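PDB 3SF6: glutaryl-CoA dehydrogenase from Mycobacterium smegmatis, which belongs to the acyl-CoA dehydrogenase family of flavoproteins, assembles as four chains and binds dihydroflavine-adenine dinucleotide. Local coordinates for residues A[273-278]-A[365-370]; A[282-287]-A[354-359]; A[133-138]-A[205-210]; A[120-125]-A[190-195]. All blocks are in the same frame, centred on the assembly; numbering follows the deposited sequence.

Contact 1: residues A[273-278]-A[365-370]; sequences ARDCLE and EYPVMR. With EDO (1,2-ethanediol), chain O.
D275 OD2 takes a hydrogen bond from NE2 of H371, one residue past segment 365-370, while the ring of P367 packs beside the same oxygen, with P367 CG 3.5 Å and CB 3.7 Å from D275 OD2. The other oxygen, OD1, forms a salt bridge with K50. The carboxylate gets there because CG stands roughly opposite the backbone N (chi1 -153°), which throws it off helix 252-286 toward the proline that comes just before helix 368-380, within the largely helical C-terminal domain of the acyl-CoA dehydrogenase fold. The proline crosses the aspartate at a slant and offers carbon only, so the polar grip on D275 comes from residues beyond the two segments. The next residue, C276, makes the apolar half of the contact. Its SG lies over the body of V368, 4.0 Å from V368 CA, with the two valine methyls at nearly equal range: 4.1 Å from C276 SG to V368 CG1. V368 also packs on R354 of helix 332-357, and C276 on A350 of that helix, so the pair is closed in by a third helix. On another side of helix 252-286, R274 NH1 donates to O1 of a 1,2-ethanediol, probably from the crystallisation liquor, at 2.8 Å (154°); E100 forms a salt bridge with the same nitrogen. The contact thus sets one polar-against-carbon pair, D275 on P367, beside one apolar pair, C276 on V368. With K50 and H371 on its two oxygens, the D275 carboxylate is probably kept ionised and fixed in rotation, facing the start of helix 368-380.

Contact 2: residues A[282-287]-A[354-359]; sequences AYACSR and RTVLGA. With FDA (dihydroflavine-adenine dinucleotide), chain B.
Two helix ends meet here in the largely helical C-terminal domain of the acyl-CoA dehydrogenase fold, Y283 near the close of helix 252-286 against V356 and L357 at the close of helix 332-357, and residues that follow, R287 and A359, bind the pyrophosphate of dihydroflavine-adenine dinucleotide. L357 CD2 does most of the touching, 3.5 Å from Y283 CB and almost as near the first ring carbon. The ring then runs on past the helix end, with Y283 CD2 3.6 Å from V356 O. A first torsion of -163° swings it this way; R287 CB lies 3.5 Å above one ring face, toward the rim, as a lid from its own segment. At the phenol end a water in the ring plane sits 2.6 Å from Y283 OH and is placed to donate to L357 O and to phosphate oxygen O2A of the cofactor; with more acceptors nearby than protons, it can link both segments to the phosphate. R287 leaves the helix and sends NE to O2A at 2.8 Å, while NH2 adds weak bonds to O2A and O2P; its NH1 is held by P153 O of the second subunit. G358, with positive phi and no side chain, lets the backbone pass close to the phosphates. Residues of the second subunit, among them S157 and T384, bind the same cofactor, so the site is shared between chains. T355 O accepts from the ribose hydroxyl O3B at 2.7 Å, and A359 N donates to O1P at 3.0 Å, almost straight at 173°.

Contact 3: residues A[133-138]-A[205-210]; sequences DQWLPD and VVPTDT
An indole set against strand 200-207 of a beta sheet makes this contact: W135 of helix 129-140, in the N-terminal helical part of the acyl-CoA dehydrogenase fold, reaches V205 and P207 at the end of that strand in the middle, beta domain. The five-membered ring meets the valine, with W135 NE1 3.6 Å from V205 CG1 and CD1 slightly farther off. The benzo side reaches the proline more loosely, W135 CZ2 being 4.5 Å from P207 CG. Valine and indole run alongside each other, pointing opposite ways, and both partners approach the ring obliquely. Of the two valine methyls it is CG1 that does the touching. Within the helix, Q134 CG lies 3.8 Å above one face of the indole, toward its rim. W135 also packs on V190 of the adjacent strand and on I123 of helix 106-126, so it reaches from its own helix to a second helix and to strands 190-197 and 200-207. The helix itself is kinked just beyond, where P137 has no N-H to give the preceding turn. After P207 the strand ends in a type I turn running to T210. P207 O takes two donors there from the same face of its carbonyl plane, T210 N at 3.1 Å and T210 OG1 at 2.7 Å, the hydroxyl tilted 24° from that plane.

Contact 4: residues A[120-125]-A[190-195]; sequences MYAIHA and VAVVWA
A122 is small enough to leave room for strand 190-197 beside helix 106-126: its single methyl faces the strand and fits between V192 and W194, two residues apart along it. A122 CB is 3.9 Å from V192 CG1 and 4.3 Å from W194 CZ2, so the methyl is flanked by a branched side chain and by the benzo part of an indole, which it meets obliquely. V192 in turn sits between A122 and I123. Its two branches divide the helix surface between them: with chi1 at 173° the CG1 methyl goes to the alanine, and CG2 goes to the next residue along, where V192 CG2 lies 4.2 Å from I123 CG1. The isoleucine leaves the helix at a slant to the strand, and its CG1 lies beside that methyl, covering the flank of the valine. The axes pass 9.4 Å apart at 71°, consistent with so small a residue at the crossing, and the nearest CA pair is A122 and V192, 7.5 Å between their CA atoms. All the meeting atoms are carbon, and the four residues are buried. Around this core the neighbours close in. C257 of helix 252-286 touches A122, and P254 of the same helix touches W194, whose ring also meets F148 in strand 146-149 with the planes at about 60°. M120 turns to L136 of helix 129-140, and V192 bonds through its backbone to C147 and G149, so helix 106-126 is wedged between the sheet and two other helices.

In the fold
Reading from the N terminus, after several earlier helices, 106-126 and 129-140 lead into the beta domain, whose strands 190-197 and 200-207 they pack against. Contact 4 closes a loop from 120-125 to 190-195; contact 3 joins 133-138 to 205-210, so the two loops cross. Their centres lie 9 Å apart, and A191 N probably bonds to V206 O across the sheet, tying the N-terminal helices to the beta domain. Later, helix 252-286 opens both remaining loops. Contact 2, returning at 354-359, lies within the longer loop that contact 1 closes at 365-370. They bind helix 252-286 to helices 332-357 and 368-380 within the C-terminal domain, touching through V368 and R354, on the far side of the chain's centre.

Contact 1: residues A[273-278]-A[365-370]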
# COMPACT_ATOMS: atom_id res chain seq x y z
N ALA A 273 -16.80 1.31 9.84
CA ALA A 273 -16.21 2.12 8.74
C ALA A 273 -17.07 3.32 8.41
O ALA A 273 -16.56 4.46 8.27
CB ALA A 273 -16.00 1.27 7.47
N ARG A 274 -18.35 3.07 8.22
CA ARG A 274 -19.29 4.17 7.90
C ARG A 274 -19.27 5.29 8.92
O ARG A 274 -19.24 6.48 8.56
CB ARG A 274 -20.71 3.61 7.72
CG ARG A 274 -21.69 4.65 7.19
CD ARG A 274 -23.11 4.20 7.33
NE ARG A 274 -23.56 4.21 8.72
CZ ARG A 274 -24.63 3.58 9.16
NH1 ARG A 274 -25.40 2.89 8.34
NH2 ARG A 274 -24.96 3.68 10.46
N ASP A 275 -19.34 4.92 10.20
CA ASP A 275 -19.37 5.90 11.27
C ASP A 275 -18.09 6.76 11.19
O ASP A 275 -18.14 7.99 11.31
CB ASP A 275 -19.45 5.17 12.62
CG ASP A 275 -20.12 6.01 13.68
OD1 ASP A 275 -21.26 6.51 13.34
OD2 ASP A 275 -19.64 6.08 14.85
N CYS A 276 -16.95 6.11 10.95
CA CYS A 276 -15.70 6.86 10.81
C CYS A 276 -15.68 7.75 9.56
O CYS A 276 -15.22 8.89 9.62
CB CYS A 276 -14.52 5.91 10.78
SG CYS A 276 -14.23 5.03 12.34
N LEU A 277 -16.13 7.21 8.43
CA LEU A 277 -16.16 7.97 7.18
C LEU A 277 -17.08 9.18 7.31
O LEU A 277 -16.68 10.30 6.93
CB LEU A 277 -16.57 7.07 6.02
CG LEU A 277 -16.81 7.71 4.68
CD1 LEU A 277 -15.59 8.54 4.24
CD2 LEU A 277 -17.12 6.61 3.65
N GLU A 278 -18.28 8.98 7.86
CA GLU A 278 -19.22 10.08 8.07
C GLU A 278 -18.63 11.17 8.98
O GLU A 278 -18.83 12.36 8.73
CB GLU A 278 -20.52 9.56 8.69
CG GLU A 278 -21.35 8.75 7.72
CD GLU A 278 -22.64 8.18 8.33
OE1 GLU A 278 -22.89 8.32 9.57
OE2 GLU A 278 -23.42 7.61 7.52
N GLU A 365 -14.19 12.43 22.25
CA GLU A 365 -15.07 13.45 21.63
C GLU A 365 -15.61 12.89 20.28
O GLU A 365 -16.73 13.20 19.89
CB GLU A 365 -14.34 14.76 21.36
CG GLU A 365 -15.22 15.86 20.72
CD GLU A 365 -14.51 17.19 20.46
OE1 GLU A 365 -13.26 17.28 20.60
OE2 GLU A 365 -15.21 18.16 20.08
N TYR A 366 -14.79 12.11 19.57
CA TYR A 366 -15.16 11.49 18.30
C TYR A 366 -15.01 9.99 18.45
O TYR A 366 -14.21 9.54 19.30
CB TYR A 366 -14.22 11.99 17.18
CG TYR A 366 -14.44 13.45 16.86
CD1 TYR A 366 -15.50 13.83 16.07
CD2 TYR A 366 -13.68 14.45 17.43
CE1 TYR A 366 -15.76 15.19 15.79
CE2 TYR A 366 -13.94 15.82 17.15
CZ TYR A 366 -14.96 16.16 16.31
OH TYR A 366 -15.28 17.50 16.03
N PRO A 367 -15.75 9.19 17.63
CA PRO A 367 -15.79 7.74 17.81
C PRO A 367 -14.65 6.97 17.14
O PRO A 367 -14.60 5.74 17.25
CB PRO A 367 -17.15 7.39 17.18
CG PRO A 367 -17.27 8.35 16.06
CD PRO A 367 -16.77 9.63 16.64
N VAL A 368 -13.78 7.67 16.41
CA VAL A 368 -12.85 7.03 15.49
C VAL A 368 -11.80 6.12 16.16
O VAL A 368 -11.55 5.01 15.70
CB VAL A 368 -12.22 8.09 14.55
CG1 VAL A 368 -11.19 7.46 13.61
CG2 VAL A 368 -13.37 8.80 13.74
N MET A 369 -11.17 6.60 17.25
CA MET A 369 -10.18 5.79 17.91
C MET A 369 -10.83 4.55 18.53
O MET A 369 -10.21 3.47 18.52
CB MET A 369 -9.38 6.57 18.97
CG MET A 369 -8.34 7.45 18.34
SD MET A 369 -7.04 6.56 17.51
CE MET A 369 -6.34 5.46 18.83
N ARG A 370 -12.03 4.69 19.08
CA ARG A 370 -12.75 3.52 19.64
C ARG A 370 -13.00 2.48 18.54
O ARG A 370 -12.73 1.29 18.72
CB ARG A 370 -14.06 3.97 20.28
CG ARG A 370 -14.92 2.82 20.79
CD ARG A 370 -16.03 3.28 21.70
NE ARG A 370 -16.78 4.40 21.15
CZ ARG A 370 -17.71 4.28 20.20
NH1 ARG A 370 -18.32 5.37 19.73
NH2 ARG A 370 -18.07 3.08 19.72
C1 EDO O . -25.44 1.24 5.09
O1 EDO O . -25.58 2.55 5.55
C2 EDO O . -26.82 0.75 4.57
O2 EDO O . -27.76 0.60 5.64

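Contact 2: residues A[282-287]-A[354-359]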
# COMPACT_ATOMS: atom_id res chain seq x y z
N ALA A 282 -17.93 15.00 7.64
CA ALA A 282 -18.50 16.16 8.33
C ALA A 282 -17.42 17.12 8.80
O ALA A 282 -17.53 18.34 8.64
CB ALA A 282 -19.38 15.69 9.50
N TYR A 283 -16.34 16.55 9.35
CA TYR A 283 -15.24 17.35 9.86
C TYR A 283 -14.54 18.08 8.72
O TYR A 283 -14.15 19.24 8.83
CB TYR A 283 -14.22 16.47 10.59
CG TYR A 283 -13.29 17.29 11.48
CD1 TYR A 283 -13.75 17.82 12.68
CD2 TYR A 283 -11.95 17.50 11.14
CE1 TYR A 283 -12.90 18.56 13.50
CE2 TYR A 283 -11.12 18.22 11.94
CZ TYR A 283 -11.58 18.75 13.12
OH TYR A 283 -10.72 19.50 13.93
N ALA A 284 -14.39 17.39 7.59
CA ALA A 284 -13.67 18.00 6.44
C ALA A 284 -14.44 19.20 5.89
O ALA A 284 -13.85 20.10 5.30
CB ALA A 284 -13.44 16.97 5.30
N CYS A 285 -15.75 19.21 6.08
CA CYS A 285 -16.57 20.33 5.63
C CYS A 285 -16.61 21.47 6.69
O CYS A 285 -16.70 22.65 6.32
CB CYS A 285 -17.94 19.80 5.24
SG CYS A 285 -17.83 18.71 3.74
N SER A 286 -16.49 21.14 7.96
CA SER A 286 -16.60 22.12 9.04
C SER A 286 -15.27 22.75 9.44
O SER A 286 -15.20 23.97 9.69
CB SER A 286 -17.30 21.54 10.29
OG SER A 286 -16.59 20.42 10.88
N ARG A 287 -14.22 21.95 9.54
CA ARG A 287 -12.92 22.44 9.95
C ARG A 287 -12.22 23.19 8.83
O ARG A 287 -12.09 22.68 7.71
CB ARG A 287 -12.03 21.27 10.38
CG ARG A 287 -10.60 21.61 10.76
CD ARG A 287 -10.59 22.45 12.03
NE ARG A 287 -9.24 22.54 12.59
CZ ARG A 287 -9.00 23.05 13.80
NH1 ARG A 287 -10.03 23.49 14.53
NH2 ARG A 287 -7.77 23.09 14.28
N ARG A 354 -9.08 9.09 11.30
CA ARG A 354 -8.49 9.72 12.49
C ARG A 354 -7.49 10.82 12.06
O ARG A 354 -7.44 11.92 12.65
CB ARG A 354 -7.81 8.67 13.35
CG ARG A 354 -7.68 9.01 14.83
CD ARG A 354 -6.78 10.17 15.16
NE ARG A 354 -5.44 9.97 14.66
CZ ARG A 354 -4.52 10.91 14.48
NH1 ARG A 354 -3.33 10.54 14.00
NH2 ARG A 354 -4.75 12.19 14.74
N THR A 355 -6.74 10.58 11.00
CA THR A 355 -5.75 11.57 10.56
C THR A 355 -6.39 12.88 10.09
O THR A 355 -5.82 13.96 10.26
CB THR A 355 -4.79 11.03 9.48
OG1 THR A 355 -5.48 10.88 8.22
CG2 THR A 355 -4.15 9.71 9.88
N VAL A 356 -7.59 12.78 9.53
CA VAL A 356 -8.33 13.93 9.03
C VAL A 356 -8.77 14.81 10.20
O VAL A 356 -8.85 16.03 10.06
CB VAL A 356 -9.55 13.46 8.19
CG1 VAL A 356 -10.46 14.66 7.75
CG2 VAL A 356 -9.10 12.70 6.92
N LEU A 357 -9.03 14.19 11.36
CA LEU A 357 -9.46 14.95 12.55
C LEU A 357 -8.34 15.65 13.28
O LEU A 357 -8.61 16.47 14.18
CB LEU A 357 -10.20 14.05 13.54
CG LEU A 357 -11.32 13.20 13.00
CD1 LEU A 357 -12.01 12.38 14.13
CD2 LEU A 357 -12.31 13.93 12.15
N GLY A 358 -7.09 15.38 12.91
CA GLY A 358 -5.96 15.99 13.62
C GLY A 358 -6.04 15.64 15.10
O GLY A 358 -6.41 14.53 15.47
N ALA A 359 -5.61 16.55 15.95
CA ALA A 359 -5.52 16.28 17.38
C ALA A 359 -6.89 15.94 17.93
O ALA A 359 -6.99 15.12 18.84
CB ALA A 359 -4.94 17.47 18.16
PA FDA B . -5.51 20.84 11.56
O1A FDA B . -4.43 21.77 11.20
O2A FDA B . -6.88 21.31 11.79
O5B FDA B . -5.49 19.77 10.36
C5B FDA B . -6.56 18.81 10.24
C4B FDA B . -6.25 17.84 9.10
O4B FDA B . -6.25 18.63 7.88
C3B FDA B . -4.89 17.19 9.18
O3B FDA B . -4.96 15.87 8.59
C2B FDA B . -4.04 18.11 8.32
O2B FDA B . -2.83 17.46 7.88
C1B FDA B . -5.00 18.52 7.20
N9A FDA B . -4.62 19.81 6.61
C8A FDA B . -4.55 21.02 7.25
N7A FDA B . -4.12 21.96 6.40
C5A FDA B . -3.90 21.33 5.20
C6A FDA B . -3.44 21.75 3.95
N6A FDA B . -3.10 23.04 3.71
N1A FDA B . -3.35 20.83 2.97
C2A FDA B . -3.65 19.54 3.18
N3A FDA B . -4.08 19.11 4.35
C4A FDA B . -4.20 19.98 5.37
N1 FDA B . 0.89 21.94 20.09
C2 FDA B . 1.61 22.84 20.82
O2 FDA B . 1.64 24.04 20.46
N3 FDA B . 2.31 22.41 21.90
C4 FDA B . 2.29 21.15 22.34
O4 FDA B . 2.90 20.79 23.39
C4X FDA B . 1.57 20.20 21.58
N5 FDA B . 1.46 18.92 21.99
C5X FDA B . 0.48 18.10 21.46
C6 FDA B . 0.13 16.91 22.08
C7 FDA B . -0.83 16.06 21.56
C7M FDA B . -1.24 14.80 22.32
C8 FDA B . -1.43 16.42 20.36
C8M FDA B . -2.49 15.46 19.78
C9 FDA B . -1.11 17.60 19.73
C9A FDA B . -0.14 18.46 20.28
N10 FDA B . 0.14 19.70 19.70
C10 FDA B . 0.86 20.64 20.47
C1' FDA B . -0.75 20.25 18.66
C2' FDA B . -0.28 19.74 17.29
O2' FDA B . 0.89 20.45 16.85
C3' FDA B . -1.41 19.94 16.30
O3' FDA B . -2.40 18.95 16.57
C4' FDA B . -0.96 19.78 14.84
O4' FDA B . -0.16 20.90 14.43
C5' FDA B . -2.14 19.62 13.88
O5' FDA B . -3.03 20.73 14.04
P FDA B . -4.58 20.42 14.22
O1P FDA B . -4.75 19.29 15.15
O2P FDA B . -5.26 21.70 14.53
O3P FDA B . -5.07 19.88 12.78
O HOH W 1 -8.19 19.41 13.35

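Contact 3: residues A[133-138]-A[205-210]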
# COMPACT_ATOMS: atom_id res chain seq x y z
N ASP A 133 -35.65 -26.40 23.37
CA ASP A 133 -36.83 -25.93 24.06
C ASP A 133 -36.44 -25.31 25.41
O ASP A 133 -37.07 -24.36 25.86
CB ASP A 133 -37.82 -27.09 24.26
CG ASP A 133 -38.43 -27.60 22.96
OD1 ASP A 133 -38.44 -26.86 21.96
OD2 ASP A 133 -38.97 -28.75 22.97
N GLN A 134 -35.40 -25.84 26.04
CA GLN A 134 -34.98 -25.34 27.35
C GLN A 134 -34.34 -23.95 27.24
O GLN A 134 -34.61 -23.08 28.05
CB GLN A 134 -34.04 -26.29 28.03
CG GLN A 134 -33.46 -25.71 29.32
CD GLN A 134 -32.72 -26.72 30.19
OE1 GLN A 134 -32.59 -27.91 29.85
NE2 GLN A 134 -32.22 -26.23 31.33
N TRP A 135 -33.48 -23.78 26.23
CA TRP A 135 -32.58 -22.63 26.16
C TRP A 135 -32.99 -21.57 25.17
O TRP A 135 -32.82 -20.39 25.47
CB TRP A 135 -31.14 -23.09 25.85
CG TRP A 135 -30.50 -23.75 27.05
CD1 TRP A 135 -30.31 -25.08 27.26
CD2 TRP A 135 -30.04 -23.09 28.24
NE1 TRP A 135 -29.74 -25.29 28.50
CE2 TRP A 135 -29.56 -24.08 29.11
CE3 TRP A 135 -29.97 -21.75 28.63
CZ2 TRP A 135 -29.02 -23.77 30.37
CZ3 TRP A 135 -29.46 -21.45 29.87
CH2 TRP A 135 -29.01 -22.47 30.74
N LEU A 136 -33.48 -21.93 23.99
CA LEU A 136 -33.56 -20.90 22.93
C LEU A 136 -34.54 -19.76 23.21
O LEU A 136 -34.18 -18.58 22.97
CB LEU A 136 -33.78 -21.51 21.53
CG LEU A 136 -32.65 -22.37 20.98
CD1 LEU A 136 -33.04 -22.98 19.61
CD2 LEU A 136 -31.34 -21.58 20.90
N PRO A 137 -35.75 -20.03 23.74
CA PRO A 137 -36.63 -18.85 23.93
C PRO A 137 -36.10 -17.85 24.96
O PRO A 137 -36.19 -16.65 24.75
CB PRO A 137 -37.95 -19.47 24.41
CG PRO A 137 -37.92 -20.89 23.78
CD PRO A 137 -36.48 -21.31 23.89
N ASP A 138 -35.49 -18.33 26.04
CA ASP A 138 -34.91 -17.42 27.01
C ASP A 138 -33.62 -16.71 26.52
O ASP A 138 -33.29 -15.62 27.00
CB ASP A 138 -34.57 -18.13 28.31
CG ASP A 138 -35.80 -18.43 29.17
OD1 ASP A 138 -36.92 -17.93 28.91
OD2 ASP A 138 -35.60 -19.18 30.14
N VAL A 205 -23.55 -28.41 25.94
CA VAL A 205 -24.31 -27.34 26.52
C VAL A 205 -24.01 -27.35 28.02
O VAL A 205 -24.39 -28.28 28.75
CB VAL A 205 -25.84 -27.55 26.24
CG1 VAL A 205 -26.66 -26.44 26.95
CG2 VAL A 205 -26.10 -27.63 24.70
N VAL A 206 -23.25 -26.36 28.48
CA VAL A 206 -22.69 -26.37 29.84
C VAL A 206 -23.32 -25.24 30.65
O VAL A 206 -22.95 -24.07 30.44
CB VAL A 206 -21.16 -26.20 29.86
CG1 VAL A 206 -20.61 -26.44 31.30
CG2 VAL A 206 -20.49 -27.17 28.84
N PRO A 207 -24.26 -25.56 31.55
CA PRO A 207 -24.69 -24.50 32.46
C PRO A 207 -23.50 -23.99 33.26
O PRO A 207 -22.69 -24.77 33.79
CB PRO A 207 -25.72 -25.19 33.33
CG PRO A 207 -26.11 -26.43 32.54
CD PRO A 207 -24.89 -26.85 31.87
N THR A 208 -23.37 -22.66 33.35
CA THR A 208 -22.20 -22.10 33.97
C THR A 208 -22.19 -22.21 35.50
O THR A 208 -21.14 -21.97 36.12
CB THR A 208 -21.96 -20.66 33.55
OG1 THR A 208 -23.08 -19.85 33.97
CG2 THR A 208 -21.74 -20.58 32.02
N ASP A 209 -23.32 -22.62 36.10
CA ASP A 209 -23.35 -22.95 37.51
C ASP A 209 -22.92 -24.38 37.84
O ASP A 209 -22.92 -24.77 39.03
CB ASP A 209 -24.72 -22.63 38.12
CG ASP A 209 -25.83 -23.47 37.58
OD1 ASP A 209 -25.63 -24.30 36.67
OD2 ASP A 209 -26.97 -23.34 38.14
N THR A 210 -22.54 -25.15 36.83
CA THR A 210 -22.11 -26.52 37.06
C THR A 210 -20.84 -26.52 37.93
O THR A 210 -19.92 -25.78 37.67
CB THR A 210 -21.82 -27.28 35.75
OG1 THR A 210 -22.97 -27.18 34.88
CG2 THR A 210 -21.57 -28.82 36.06

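Contact 4: residues A[120-125]-A[190-195]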
# COMPACT_ATOMS: atom_id res chain seq x y z
N MET A 120 -26.70 -19.59 20.29
CA MET A 120 -28.03 -20.05 19.86
C MET A 120 -27.98 -20.92 18.59
O MET A 120 -28.65 -21.96 18.48
CB MET A 120 -29.00 -18.88 19.68
CG MET A 120 -29.41 -18.22 20.97
SD MET A 120 -30.31 -16.65 20.70
CE MET A 120 -31.92 -17.31 20.25
N TYR A 121 -27.21 -20.47 17.61
CA TYR A 121 -27.08 -21.22 16.36
C TYR A 121 -26.62 -22.65 16.62
O TYR A 121 -27.16 -23.60 16.04
CB TYR A 121 -26.12 -20.53 15.41
CG TYR A 121 -25.99 -21.29 14.09
CD1 TYR A 121 -26.85 -21.04 13.03
CD2 TYR A 121 -25.01 -22.23 13.92
CE1 TYR A 121 -26.73 -21.75 11.81
CE2 TYR A 121 -24.89 -22.95 12.73
CZ TYR A 121 -25.74 -22.70 11.70
OH TYR A 121 -25.55 -23.42 10.55
N ALA A 122 -25.61 -22.82 17.48
CA ALA A 122 -25.10 -24.15 17.77
C ALA A 122 -26.22 -25.07 18.30
O ALA A 122 -26.34 -26.23 17.90
CB ALA A 122 -23.92 -24.11 18.78
N ILE A 123 -26.99 -24.55 19.25
CA ILE A 123 -28.11 -25.28 19.86
C ILE A 123 -29.20 -25.55 18.80
O ILE A 123 -29.72 -26.65 18.68
CB ILE A 123 -28.63 -24.53 21.09
CG1 ILE A 123 -27.58 -24.52 22.21
CG2 ILE A 123 -29.92 -25.20 21.61
CD1 ILE A 123 -27.90 -23.55 23.39
N HIS A 124 -29.52 -24.51 18.02
CA HIS A 124 -30.53 -24.61 16.95
C HIS A 124 -30.15 -25.68 15.93
O HIS A 124 -31.02 -26.44 15.45
CB HIS A 124 -30.70 -23.23 16.32
CG HIS A 124 -31.96 -23.04 15.54
ND1 HIS A 124 -32.15 -23.60 14.29
CD2 HIS A 124 -33.04 -22.26 15.77
CE1 HIS A 124 -33.34 -23.23 13.82
NE2 HIS A 124 -33.90 -22.41 14.70
N ALA A 125 -28.87 -25.74 15.57
CA ALA A 125 -28.38 -26.59 14.49
C ALA A 125 -28.05 -28.01 14.91
O ALA A 125 -28.25 -28.97 14.12
CB ALA A 125 -27.14 -25.98 13.84
N VAL A 190 -25.06 -20.04 30.14
CA VAL A 190 -24.78 -21.25 29.40
C VAL A 190 -23.59 -21.06 28.48
O VAL A 190 -23.43 -19.99 27.86
CB VAL A 190 -26.03 -21.76 28.65
CG1 VAL A 190 -26.44 -20.82 27.52
CG2 VAL A 190 -25.84 -23.18 28.13
N ALA A 191 -22.75 -22.08 28.41
CA ALA A 191 -21.56 -22.07 27.55
C ALA A 191 -21.63 -23.23 26.58
O ALA A 191 -21.84 -24.36 27.01
CB ALA A 191 -20.24 -22.12 28.41
N VAL A 192 -21.51 -22.97 25.27
CA VAL A 192 -21.41 -24.05 24.30
C VAL A 192 -19.93 -24.33 24.17
O VAL A 192 -19.18 -23.49 23.67
CB VAL A 192 -22.05 -23.70 22.95
CG1 VAL A 192 -21.76 -24.80 21.93
CG2 VAL A 192 -23.60 -23.48 23.11
N VAL A 193 -19.48 -25.47 24.70
CA VAL A 193 -18.05 -25.74 24.85
C VAL A 193 -17.67 -26.91 23.92
O VAL A 193 -18.34 -27.96 23.93
CB VAL A 193 -17.70 -26.08 26.31
CG1 VAL A 193 -16.22 -26.45 26.45
CG2 VAL A 193 -18.05 -24.89 27.21
N TRP A 194 -16.60 -26.71 23.15
CA TRP A 194 -16.08 -27.69 22.21
C TRP A 194 -14.90 -28.42 22.83
O TRP A 194 -14.05 -27.81 23.45
CB TRP A 194 -15.69 -27.01 20.88
CG TRP A 194 -16.87 -26.29 20.30
CD1 TRP A 194 -17.17 -24.98 20.44
CD2 TRP A 194 -17.98 -26.89 19.62
NE1 TRP A 194 -18.36 -24.69 19.84
CE2 TRP A 194 -18.90 -25.85 19.33
CE3 TRP A 194 -18.29 -28.19 19.20
CZ2 TRP A 194 -20.10 -26.07 18.67
CZ3 TRP A 194 -19.49 -28.41 18.51
CH2 TRP A 194 -20.37 -27.35 18.24
N ALA A 195 -14.88 -29.74 22.67
CA ALA A 195 -13.85 -30.58 23.32
C ALA A 195 -13.47 -31.73 22.40
O ALA A 195 -14.28 -32.19 21.59
CB ALA A 195 -14.37 -31.16 24.70